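Local coordinates for protein response regulator receiver (Brucella melitensis biovar Abortus, PDB 4G97) that probably relays general stress signals in a two-component pathway, joining a phosphorylatable receiver domain to a sigma-factor-like domain that sequesters an anti-sigma factor, at residues I45-S50 / Y57-N62. Residues are numbered along the deposited sequence; the frame is centred on the assembly and turned at random.
Sequences IFPEAS and YRLFCN
R58 reaches from its helix across the ring of P47. Its CG stands anti to the backbone N (chi1 -172°), and the chain runs on extended to NE. The aliphatic part and the guanidinium thus lie along the proline, with R58 CD 3.9 Å from P47 CB. P47 CB lies over one face of the R58 guanidinium, off-centre, 3.8 Å from its plane. R58 NH1 comes within 3.2 Å of the backbone O of E48. The charge itself is paired elsewhere, by a salt bridge from R58 NE to E117.

Loop 45-50 leads from helix 25-41 into helix 52-64, within the sigma2-like region of PhyR. That helix then passes back beside the loop.

L59 is the buried member of the contact. P47 CG rests 3.8 Å from the backbone N of L59, and P47 CD the same distance from L59 CB. The chi1 of L59 (176°) carries its branch out toward the loop, and chi2 (61°) turns one methyl to I45 and the other to F46. L59 CD1 meets I45 CD1 at 3.9 Å, while L59 CD2 touches F46 CD1 at 4.2 Å. I45, F46 and P47 each cross the L59 side chain at about a right angle. L39 of helix 25-41 packs against both L59 and F46. N62 ND2 donates a hydrogen bond to the same E117 OE2 that pairs with R58 NE.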
loop_
_atom_site.group_PDB
_atom_site.type_symbol
_atom_site.label_atom_id
_atom_site.label_comp_id
_atom_site.label_asym_id
_atom_site.label_seq_id
_atom_site.Cartn_x
_atom_site.Cartn_y
_atom_site.Cartn_z
ATOM N N ILE A 45 -4.614 -24.300 13.279
ATOM C CA ILE A 45 -3.881 -23.063 13.610
ATOM C C ILE A 45 -4.721 -21.799 13.391
ATOM O O ILE A 45 -4.411 -20.752 13.963
ATOM C CB ILE A 45 -2.486 -22.965 12.943
ATOM C CG1 ILE A 45 -2.587 -22.791 11.402
ATOM C CG2 ILE A 45 -1.583 -24.133 13.373
ATOM C CD1 ILE A 45 -1.328 -22.304 10.686
ATOM N N PHE A 46 -5.775 -21.895 12.553
ATOM C CA PHE A 46 -6.650 -20.765 12.278
ATOM C C PHE A 46 -7.213 -20.207 13.592
ATOM O O PHE A 46 -7.825 -20.963 14.342
ATOM C CB PHE A 46 -7.766 -21.133 11.304
ATOM C CG PHE A 46 -8.399 -19.909 10.687
ATOM C CD1 PHE A 46 -7.720 -19.163 9.728
ATOM C CD2 PHE A 46 -9.659 -19.482 11.088
ATOM C CE1 PHE A 46 -8.301 -18.026 9.170
ATOM C CE2 PHE A 46 -10.237 -18.338 10.533
ATOM C CZ PHE A 46 -9.557 -17.625 9.573
ATOM N N PRO A 47 -6.945 -18.922 13.943
ATOM C CA PRO A 47 -7.454 -18.398 15.221
ATOM C C PRO A 47 -8.967 -18.313 15.243
ATOM O O PRO A 47 -9.606 -18.258 14.190
ATOM C CB PRO A 47 -6.828 -16.996 15.322
ATOM C CG PRO A 47 -5.788 -16.939 14.262
ATOM C CD PRO A 47 -6.220 -17.881 13.191
ATOM N N GLU A 48 -9.531 -18.304 16.453
ATOM C CA GLU A 48 -10.965 -18.179 16.675
ATOM C C GLU A 48 -11.199 -16.669 16.799
ATOM O O GLU A 48 -10.741 -16.048 17.754
ATOM C CB GLU A 48 -11.373 -18.952 17.950
ATOM C CG GLU A 48 -12.858 -19.268 18.054
ATOM C CD GLU A 48 -13.285 -20.692 17.731
ATOM O OE1 GLU A 48 -12.767 -21.267 16.745
ATOM O OE2 GLU A 48 -14.190 -21.206 18.430
ATOM N N ALA A 49 -11.815 -16.067 15.788
ATOM C CA ALA A 49 -12.031 -14.617 15.753
ATOM C C ALA A 49 -13.489 -14.270 15.456
ATOM O O ALA A 49 -14.282 -15.180 15.230
ATOM C CB ALA A 49 -11.115 -13.999 14.698
ATOM N N SER A 50 -13.834 -12.969 15.428
ATOM C CA SER A 50 -15.187 -12.452 15.130
ATOM C C SER A 50 -15.635 -12.696 13.689
ATOM O O SER A 50 -16.843 -12.735 13.417
ATOM C CB SER A 50 -15.265 -10.955 15.418
ATOM O OG SER A 50 -14.356 -10.605 16.445
ATOM N N TYR A 57 -6.164 -12.275 8.992
ATOM C CA TYR A 57 -5.184 -11.212 9.258
ATOM C C TYR A 57 -4.447 -11.444 10.570
ATOM O O TYR A 57 -3.243 -11.164 10.648
ATOM C CB TYR A 57 -5.870 -9.854 9.285
ATOM C CG TYR A 57 -6.037 -9.219 7.925
ATOM C CD1 TYR A 57 -6.993 -9.685 7.029
ATOM C CD2 TYR A 57 -5.244 -8.140 7.535
ATOM C CE1 TYR A 57 -7.175 -9.077 5.786
ATOM C CE2 TYR A 57 -5.420 -7.524 6.302
ATOM C CZ TYR A 57 -6.406 -7.974 5.444
ATOM O OH TYR A 57 -6.596 -7.350 4.240
ATOM N N ARG A 58 -5.173 -11.974 11.596
ATOM C CA ARG A 58 -4.628 -12.350 12.918
ATOM C C ARG A 58 -3.573 -13.452 12.764
ATOM O O ARG A 58 -2.475 -13.341 13.308
ATOM C CB ARG A 58 -5.765 -12.805 13.867
ATOM C CG ARG A 58 -5.290 -13.019 15.292
ATOM C CD ARG A 58 -6.451 -13.180 16.227
ATOM N NE ARG A 58 -6.014 -13.800 17.473
ATOM C CZ ARG A 58 -6.833 -14.252 18.414
ATOM N NH1 ARG A 58 -8.151 -14.159 18.260
ATOM N NH2 ARG A 58 -6.344 -14.807 19.515
ATOM N N LEU A 59 -3.891 -14.499 11.984
ATOM C CA LEU A 59 -2.949 -15.575 11.686
ATOM C C LEU A 59 -1.727 -14.988 10.993
ATOM O O LEU A 59 -0.600 -15.280 11.404
ATOM C CB LEU A 59 -3.624 -16.621 10.789
ATOM C CG LEU A 59 -2.778 -17.790 10.285
ATOM C CD1 LEU A 59 -2.230 -18.619 11.434
ATOM C CD2 LEU A 59 -3.613 -18.677 9.383
ATOM N N PHE A 60 -1.941 -14.135 9.954
ATOM C CA PHE A 60 -0.824 -13.485 9.257
ATOM C C PHE A 60 0.054 -12.712 10.254
ATOM O O PHE A 60 1.260 -12.937 10.281
ATOM C CB PHE A 60 -1.325 -12.558 8.128
ATOM C CG PHE A 60 -0.200 -11.835 7.422
ATOM C CD1 PHE A 60 0.281 -10.621 7.906
ATOM C CD2 PHE A 60 0.423 -12.400 6.309
ATOM C CE1 PHE A 60 1.349 -9.980 7.284
ATOM C CE2 PHE A 60 1.473 -11.745 5.673
ATOM C CZ PHE A 60 1.939 -10.546 6.174
ATOM N N CYS A 61 -0.541 -11.797 11.045
ATOM C CA CYS A 61 0.196 -10.998 12.035
ATOM C C CYS A 61 0.891 -11.837 13.120
ATOM O O CYS A 61 1.996 -11.482 13.519
ATOM C CB CYS A 61 -0.663 -9.891 12.633
ATOM S SG CYS A 61 -1.201 -8.637 11.437
ATOM N N ASN A 62 0.279 -12.959 13.568
ATOM C CA ASN A 62 0.915 -13.850 14.561
ATOM C C ASN A 62 2.126 -14.563 13.959
ATOM O O ASN A 62 3.151 -14.680 14.630
ATOM C CB ASN A 62 -0.069 -14.880 15.135
ATOM C CG ASN A 62 -1.138 -14.314 16.023
ATOM O OD1 ASN A 62 -1.077 -13.165 16.482
ATOM N ND2 ASN A 62 -2.156 -15.121 16.279
#